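Local coordinates for protein 5-carboxyvanillate decarboxylase (PDB 4L6D) that probably removes a carboxyl group from 5-carboxyvanillate, using a manganese ion held at the mouth of an amidohydrolase-type barrel, at residues E8-F13 with D297-P302; E59-M64 with T109-L114; L225-E230 with T270-E275. One frame throughout, in Å; residues are numbered along the deposited sequence.

Interaction 1 of 3, residues E8-F13 with D297-P302; sequences EEAVTF and DYPYQP. With MN (manganese (II) ion), chain I; VNL (4-hydroxy-3-methoxybenzoate), chain J.
Glu8 and Asp297 meet at a manganese ion, their side chains running alongside each other in the same direction. Glu8 OE2 binds the metal at 2.2 Å and Asp297 OD1 at 2.1 Å. The two carboxylate planes are turned 79° apart. His174 is the third protein ligand, and the shell also contains the O3 oxygen of vanillate, 2.0 Å from the manganese, and a water that donates a hydrogen bond to Glu8 O. The other carboxylate oxygens are held outside the segments, Glu8 OE1 by Tyr172 and Ser272, and Asp297 OD2 by His227.

The hydrogen bonds belong mainly to Glu9, in which a bend at chi2 (-46°) turns the carboxylate back toward the 297-302 loop. Tyr298 N donates to Glu9 OE2 over 2.8 Å, on the syn side but 22° out of the carboxylate plane. Asp297 N reaches the syn lone pair of Glu9 OE1 in a longer bond of 3.3 Å. That same OE1 also accepts from Glu8 N and from Ile296 N. A backbone bond, Ala10 N to Tyr298 O at 2.9 Å, continues the pairing just before the cis peptide to Pro299.

Apolar contact completes the joint. Ala10 CB sits at the edge of the Tyr300 ring, 3.7 Å from CE2, and also touches Pro299 CD. Vanillate lies over one face of that ring, its CM2 atom 3.4 Å above the ring plane and over its centre; Tyr300 OH is bonded to Thr77.

Two carboxylates this close are probably tolerated because one oxygen of each binds the same manganese ion. Glu9 ties together the backbone on both sides, which probably helps to set where the metal ligands emerge, while manganese and Tyr300 hold the bound aromatic acid by its phenolic oxygen and by its ring face.

Interaction 2 of 3, residues E59-M64 with T109-L114; sequences ERLAEM and TRFAGL
Met64 and Phe111 form a Met-aromatic contact in which Met64 SD approaches the ring obliquely, 4.6 Å from the Phe111 ring centroid and 56° off its normal. A chi3 of 65°, about the CG-SD bond of Met64, swings CE to 3.6 Å from Arg110 O. Arg60 adds its CD, 3.7 Å from Phe111 CE1, while its guanidinium goes on to Ala10 O.

Bends at chi2 and chi3 of Arg110 carry its guanidinium to Leu61 and Met64. Leu61 CD1 lies over one face of that group, off toward the rim, 3.6 Å from Arg110 NH1. Met64 and Arg110 run alongside each other, head to tail, with Met64 CB 3.7 Å from Arg110 NH2. The polar atoms of Arg110 have partners just past the helix segment: Asp65 in a salt bridge, and the carbonyls of Val69 and Asp70. No hydrogen bond joins the two segments.

The helix and strand axes are 13.2 Å apart, a gap spanned by the long side chains of Met64, Arg110 and Phe111. This is the helix-on-barrel layer of a TIM-barrel fold: helix 59-67, which leads into the second strand, 71-76, packs on the start of the third, 111-115.

Interaction 3 of 3, residues L225-E230 with T270-E275; sequences LGHMGE and TTSGVE
The His227 ring takes Ser272 OG over one face, offset toward the rim, with OG 3.2 Å from His227 CD2. Ser272 O also lies close, 3.0 Å from that same CD2. At the ring edge, in plane, stands the carboxylate of Glu230: His227 ND1 donates to Glu230 OE2 over 2.7 Å in an almost straight bond (176°), arriving on the syn side but 34° out of the carboxylate plane. On the other ring nitrogen, NE2 is bonded to Asp297.

Backbone and hydroxyl bonds also join the segments. His227 N donates to Ser272 OG at 2.9 Å; chi1 of Ser272 (52°) sets that hydroxyl between its own N and carbonyl carbon, from where it also bonds to the carboxylate of Glu8. Met228 N donates to Thr270 O over 2.8 Å, and Thr270 N to Leu225 O over 2.9 Å, the last being the parallel-sheet link between neighbouring strands. Residues 227-230 all have positive phi, so the turn after strand 223-225 winds in the left-handed sense. At its start Gly226 CA fits 3.3 Å from Thr270 OG1, a hydroxyl bonded to Tyr172.

The apolar side is carried by Met228. Bent at chi2 and chi3, it crosses Val274 obliquely, its CE 3.7 Å from Val274 CG1, and also touches the methyl of Thr271. Phe234 of the second subunit packs on Met228 as well.

Together these bonds make a second shell to the manganese site. The imidazole is fixed in rotation by a carboxylate at each nitrogen, and Ser272 OG links the backbone of His227 to a metal ligand, which probably helps to hold the left-handed turn beside Glu8 and Asp297.

In the fold
All three contacts are buried, but the centres of interactions 1 and 3 lie about 11 and 10 Å from the chain centre, that of interaction 2 about 17 Å. Interactions 1 and 3 lie at strand ends and the loops and turn that follow them; mostly polar, they touch through Asp297-His227 and Glu8-Ser272, and both meet the second subunit. Interaction 2, between the helical layer and the sheet, is mainly apolar and sulfur-aromatic, with the aliphatic and flat parts of two arginines. It reaches the same sheet as interaction 1 and touches it where Arg60 NH2 lies 2.8 Å from Ala10 O, a probable hydrogen bond. Interactions 2 and 3 stay about 8 Å apart at their nearest atoms.

Interaction 1 of 3, residues E8-F13 with D297-P302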
# COMPACT_ATOMS: atom_id res chain seq x y z
N GLU A 8 -19.64 6.93 -0.15
CA GLU A 8 -18.55 7.78 0.35
C GLU A 8 -18.72 9.21 -0.14
O GLU A 8 -17.84 9.77 -0.80
CB GLU A 8 -17.17 7.26 -0.05
CG GLU A 8 -16.06 7.80 0.89
CD GLU A 8 -14.65 7.47 0.41
OE1 GLU A 8 -14.29 6.27 0.37
OE2 GLU A 8 -13.90 8.41 0.07
N GLU A 9 -19.86 9.80 0.19
CA GLU A 9 -20.27 11.04 -0.45
C GLU A 9 -20.14 12.17 0.53
O GLU A 9 -20.88 12.26 1.50
CB GLU A 9 -21.69 10.88 -1.02
CG GLU A 9 -21.85 9.55 -1.78
CD GLU A 9 -20.68 9.27 -2.72
OE1 GLU A 9 -20.14 8.13 -2.71
OE2 GLU A 9 -20.29 10.21 -3.45
N ALA A 10 -19.15 13.02 0.28
CA ALA A 10 -18.75 14.06 1.21
C ALA A 10 -19.71 15.24 1.23
O ALA A 10 -20.29 15.62 0.21
CB ALA A 10 -17.35 14.55 0.85
N VAL A 11 -19.84 15.84 2.41
CA VAL A 11 -20.66 17.02 2.62
C VAL A 11 -19.95 17.89 3.67
O VAL A 11 -19.08 17.41 4.37
CB VAL A 11 -22.09 16.63 3.10
CG1 VAL A 11 -22.06 16.02 4.51
CG2 VAL A 11 -23.05 17.80 3.02
N THR A 12 -20.31 19.16 3.76
CA THR A 12 -19.87 19.96 4.90
C THR A 12 -21.00 20.85 5.37
O THR A 12 -22.05 20.92 4.74
CB THR A 12 -18.61 20.77 4.60
OG1 THR A 12 -18.10 21.32 5.83
CG2 THR A 12 -18.90 21.90 3.61
N PHE A 13 -20.77 21.52 6.49
CA PHE A 13 -21.77 22.39 7.11
C PHE A 13 -21.08 23.67 7.54
O PHE A 13 -19.89 23.65 7.88
CB PHE A 13 -22.40 21.69 8.32
CG PHE A 13 -22.98 20.34 8.01
CD1 PHE A 13 -24.18 20.23 7.33
CD2 PHE A 13 -22.31 19.19 8.39
CE1 PHE A 13 -24.71 18.98 7.03
CE2 PHE A 13 -22.83 17.93 8.10
CZ PHE A 13 -24.04 17.83 7.42
N ASP A 297 -17.40 8.95 -4.28
CA ASP A 297 -16.48 9.97 -3.76
C ASP A 297 -16.82 11.37 -4.30
O ASP A 297 -15.93 12.18 -4.54
CB ASP A 297 -15.01 9.62 -4.04
CG ASP A 297 -14.13 9.77 -2.81
OD1 ASP A 297 -14.52 10.49 -1.88
OD2 ASP A 297 -13.04 9.16 -2.78
N TYR A 298 -18.11 11.65 -4.48
CA TYR A 298 -18.58 12.98 -4.84
C TYR A 298 -18.39 13.91 -3.63
O TYR A 298 -18.54 13.46 -2.50
CB TYR A 298 -20.06 12.89 -5.23
CG TYR A 298 -20.65 14.21 -5.66
CD1 TYR A 298 -20.59 14.60 -6.99
CD2 TYR A 298 -21.25 15.07 -4.74
CE1 TYR A 298 -21.12 15.81 -7.40
CE2 TYR A 298 -21.78 16.27 -5.14
CZ TYR A 298 -21.72 16.64 -6.47
OH TYR A 298 -22.23 17.84 -6.90
N PRO A 299 -18.05 15.20 -3.83
CA PRO A 299 -17.86 15.93 -5.09
C PRO A 299 -16.43 15.92 -5.61
O PRO A 299 -16.11 16.64 -6.56
CB PRO A 299 -18.25 17.36 -4.70
CG PRO A 299 -17.76 17.48 -3.29
CD PRO A 299 -18.03 16.11 -2.67
N TYR A 300 -15.58 15.11 -4.99
CA TYR A 300 -14.19 15.03 -5.42
C TYR A 300 -14.03 14.27 -6.73
O TYR A 300 -13.02 14.43 -7.43
CB TYR A 300 -13.35 14.42 -4.29
CG TYR A 300 -13.39 15.25 -3.01
CD1 TYR A 300 -12.68 16.44 -2.91
CD2 TYR A 300 -14.17 14.86 -1.92
CE1 TYR A 300 -12.73 17.22 -1.75
CE2 TYR A 300 -14.22 15.62 -0.76
CZ TYR A 300 -13.49 16.80 -0.68
OH TYR A 300 -13.53 17.57 0.47
N GLN A 301 -15.01 13.43 -7.06
CA GLN A 301 -15.09 12.75 -8.35
C GLN A 301 -16.50 12.90 -8.90
O GLN A 301 -17.45 13.09 -8.14
CB GLN A 301 -14.74 11.27 -8.22
CG GLN A 301 -13.31 11.08 -7.77
CD GLN A 301 -12.74 9.72 -8.14
OE1 GLN A 301 -11.78 9.28 -7.54
NE2 GLN A 301 -13.30 9.08 -9.16
N PRO A 302 -16.64 12.83 -10.23
CA PRO A 302 -17.96 12.98 -10.87
C PRO A 302 -18.80 11.71 -10.82
O PRO A 302 -18.28 10.60 -10.80
CB PRO A 302 -17.59 13.28 -12.32
CG PRO A 302 -16.32 12.58 -12.54
CD PRO A 302 -15.56 12.76 -11.24
MN MN I . -13.77 10.59 0.08
C1 VNL J . -10.05 14.56 -2.18
CO1 VNL J . -10.60 13.39 -2.73
CO2 VNL J . -10.34 14.95 -0.86
CM1 VNL J . -11.46 12.58 -1.96
CM2 VNL J . -11.18 14.16 -0.08
OM VNL J . -11.52 14.45 1.21
CZ VNL J . -11.76 12.94 -0.65
CC VNL J . -9.17 15.43 -3.04
CV VNL J . -10.99 15.63 1.85
O1 VNL J . -9.13 15.27 -4.29
O2 VNL J . -8.52 16.35 -2.48
O3 VNL J . -12.82 12.40 0.04
O HOH W 1 -15.79 11.27 0.60

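Interaction 2 of 3, residues E59-M64 with T109-L114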
# COMPACT_ATOMS: atom_id res chain seq x y z
N GLU A 59 -27.18 21.12 -7.16
CA GLU A 59 -26.38 20.39 -8.14
C GLU A 59 -26.31 18.89 -7.82
O GLU A 59 -26.46 18.05 -8.71
CB GLU A 59 -24.96 20.97 -8.23
CG GLU A 59 -23.98 20.18 -9.12
CD GLU A 59 -22.53 20.66 -8.99
OE1 GLU A 59 -22.30 21.70 -8.34
OE2 GLU A 59 -21.62 19.99 -9.54
N ARG A 60 -26.11 18.56 -6.55
CA ARG A 60 -25.91 17.16 -6.16
C ARG A 60 -27.13 16.32 -6.51
O ARG A 60 -27.02 15.25 -7.11
CB ARG A 60 -25.58 17.05 -4.67
CG ARG A 60 -25.28 15.63 -4.20
CD ARG A 60 -25.26 15.54 -2.68
NE ARG A 60 -24.29 16.45 -2.07
CZ ARG A 60 -23.13 16.09 -1.53
NH1 ARG A 60 -22.76 14.81 -1.48
NH2 ARG A 60 -22.35 17.02 -1.00
N LEU A 61 -28.31 16.79 -6.12
CA LEU A 61 -29.53 16.03 -6.40
C LEU A 61 -29.83 16.01 -7.91
O LEU A 61 -30.28 14.99 -8.44
CB LEU A 61 -30.71 16.63 -5.63
CG LEU A 61 -31.99 15.80 -5.57
CD1 LEU A 61 -31.73 14.41 -5.00
CD2 LEU A 61 -33.01 16.55 -4.73
N ALA A 62 -29.57 17.11 -8.60
CA ALA A 62 -29.77 17.15 -10.05
C ALA A 62 -28.91 16.09 -10.74
O ALA A 62 -29.36 15.41 -11.66
CB ALA A 62 -29.48 18.54 -10.61
N GLU A 63 -27.67 15.96 -10.29
CA GLU A 63 -26.75 14.97 -10.86
C GLU A 63 -27.17 13.55 -10.49
O GLU A 63 -27.07 12.63 -11.31
CB GLU A 63 -25.32 15.23 -10.39
CG GLU A 63 -24.67 16.38 -11.10
CD GLU A 63 -24.14 15.97 -12.46
OE1 GLU A 63 -23.25 15.10 -12.51
OE2 GLU A 63 -24.63 16.50 -13.47
N MET A 64 -27.65 13.36 -9.27
CA MET A 64 -28.21 12.06 -8.90
C MET A 64 -29.37 11.70 -9.82
O MET A 64 -29.45 10.59 -10.32
CB MET A 64 -28.65 12.05 -7.44
CG MET A 64 -27.47 12.10 -6.46
SD MET A 64 -27.98 12.57 -4.78
CE MET A 64 -29.03 11.16 -4.35
N THR A 109 -35.49 9.55 1.42
CA THR A 109 -35.41 8.53 0.39
C THR A 109 -34.19 8.73 -0.52
O THR A 109 -33.83 7.84 -1.29
CB THR A 109 -36.67 8.45 -0.49
OG1 THR A 109 -36.76 9.63 -1.29
CG2 THR A 109 -37.92 8.29 0.37
N ARG A 110 -33.56 9.91 -0.42
CA ARG A 110 -32.40 10.23 -1.26
C ARG A 110 -31.10 10.33 -0.48
O ARG A 110 -30.02 10.19 -1.06
CB ARG A 110 -32.62 11.52 -2.04
CG ARG A 110 -33.94 11.57 -2.84
CD ARG A 110 -34.13 10.39 -3.81
NE ARG A 110 -33.10 10.28 -4.85
CZ ARG A 110 -33.09 10.98 -5.98
NH1 ARG A 110 -34.03 11.88 -6.21
NH2 ARG A 110 -32.12 10.82 -6.87
N PHE A 111 -31.18 10.58 0.82
CA PHE A 111 -29.96 10.75 1.59
C PHE A 111 -29.99 9.93 2.86
O PHE A 111 -31.00 9.90 3.57
CB PHE A 111 -29.71 12.23 1.89
CG PHE A 111 -29.51 13.04 0.64
CD1 PHE A 111 -28.33 12.93 -0.08
CD2 PHE A 111 -30.52 13.85 0.15
CE1 PHE A 111 -28.15 13.64 -1.25
CE2 PHE A 111 -30.35 14.56 -1.02
CZ PHE A 111 -29.16 14.45 -1.73
N ALA A 112 -28.87 9.26 3.13
CA ALA A 112 -28.61 8.65 4.42
C ALA A 112 -27.39 9.36 4.98
O ALA A 112 -26.75 10.14 4.26
CB ALA A 112 -28.37 7.14 4.26
N GLY A 113 -27.04 9.13 6.24
CA GLY A 113 -25.94 9.87 6.83
C GLY A 113 -25.12 9.13 7.86
O GLY A 113 -25.64 8.33 8.64
N LEU A 114 -23.83 9.43 7.86
CA LEU A 114 -22.89 8.94 8.86
C LEU A 114 -22.58 10.07 9.83
O LEU A 114 -22.25 11.19 9.41
CB LEU A 114 -21.60 8.48 8.20
CG LEU A 114 -21.75 7.37 7.15
CD1 LEU A 114 -20.38 6.99 6.60
CD2 LEU A 114 -22.43 6.14 7.76

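Interaction 3 of 3, residues L225-E230 with T270-E275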
# COMPACT_ATOMS: atom_id res chain seq x y z
N LEU A 225 -13.82 0.43 4.62
CA LEU A 225 -12.73 1.14 3.97
C LEU A 225 -13.03 1.40 2.50
O LEU A 225 -13.39 0.48 1.76
CB LEU A 225 -11.44 0.33 4.07
CG LEU A 225 -10.88 0.08 5.47
CD1 LEU A 225 -9.64 -0.80 5.34
CD2 LEU A 225 -10.50 1.39 6.14
N GLY A 226 -12.85 2.65 2.08
CA GLY A 226 -13.05 3.02 0.69
C GLY A 226 -11.85 2.68 -0.19
O GLY A 226 -10.91 2.01 0.25
N HIS A 227 -11.91 3.13 -1.44
CA HIS A 227 -10.78 2.99 -2.36
C HIS A 227 -10.33 1.54 -2.47
O HIS A 227 -9.15 1.22 -2.35
CB HIS A 227 -9.68 3.96 -1.94
CG HIS A 227 -10.26 5.28 -1.55
ND1 HIS A 227 -10.32 5.70 -0.24
CD2 HIS A 227 -10.96 6.19 -2.27
CE1 HIS A 227 -10.99 6.84 -0.17
NE2 HIS A 227 -11.39 7.16 -1.39
N MET A 228 -11.34 0.70 -2.71
CA MET A 228 -11.17 -0.75 -2.83
C MET A 228 -10.41 -1.32 -1.64
O MET A 228 -9.49 -2.12 -1.78
CB MET A 228 -10.51 -1.11 -4.18
CG MET A 228 -10.97 -2.47 -4.74
SD MET A 228 -12.75 -2.60 -5.10
CE MET A 228 -12.83 -1.68 -6.62
N GLY A 229 -10.82 -0.88 -0.46
CA GLY A 229 -10.26 -1.36 0.79
C GLY A 229 -8.86 -0.87 1.08
O GLY A 229 -8.14 -1.50 1.85
N GLU A 230 -8.49 0.27 0.47
CA GLU A 230 -7.15 0.84 0.62
C GLU A 230 -6.07 -0.20 0.32
O GLU A 230 -5.01 -0.20 0.94
CB GLU A 230 -6.96 1.50 2.00
CG GLU A 230 -8.10 2.43 2.42
CD GLU A 230 -8.19 3.70 1.59
OE1 GLU A 230 -7.35 3.91 0.69
OE2 GLU A 230 -9.12 4.49 1.84
N THR A 270 -15.50 -0.29 -0.04
CA THR A 270 -16.21 0.37 -1.13
C THR A 270 -15.29 0.63 -2.31
O THR A 270 -14.06 0.57 -2.18
CB THR A 270 -16.89 1.70 -0.73
OG1 THR A 270 -15.96 2.78 -0.89
CG2 THR A 270 -17.42 1.65 0.71
N THR A 271 -15.90 0.93 -3.45
CA THR A 271 -15.18 1.14 -4.70
C THR A 271 -14.84 2.60 -4.98
O THR A 271 -14.45 2.92 -6.09
CB THR A 271 -16.00 0.62 -5.90
OG1 THR A 271 -17.19 1.41 -6.03
CG2 THR A 271 -16.40 -0.85 -5.68
N SER A 272 -15.01 3.49 -3.99
CA SER A 272 -14.73 4.91 -4.22
C SER A 272 -13.37 5.12 -4.87
O SER A 272 -12.36 4.59 -4.40
CB SER A 272 -14.79 5.69 -2.91
OG SER A 272 -13.97 5.07 -1.94
N GLY A 273 -13.32 5.87 -5.96
CA GLY A 273 -12.05 6.19 -6.57
C GLY A 273 -11.29 5.05 -7.23
O GLY A 273 -10.14 5.24 -7.62
N VAL A 274 -11.91 3.88 -7.34
CA VAL A 274 -11.28 2.72 -7.98
C VAL A 274 -12.29 2.09 -8.93
O VAL A 274 -12.89 1.04 -8.65
CB VAL A 274 -10.76 1.69 -6.96
CG1 VAL A 274 -10.02 0.54 -7.67
CG2 VAL A 274 -9.83 2.38 -5.95
N GLU A 275 -12.49 2.76 -10.06
CA GLU A 275 -13.47 2.33 -11.05
C GLU A 275 -12.81 1.35 -12.02
O GLU A 275 -12.69 1.60 -13.21
CB GLU A 275 -14.05 3.57 -11.75
CG GLU A 275 -14.75 4.46 -10.71
CD GLU A 275 -15.14 5.85 -11.21
OE1 GLU A 275 -15.15 6.09 -12.44
OE2 GLU A 275 -15.46 6.70 -10.34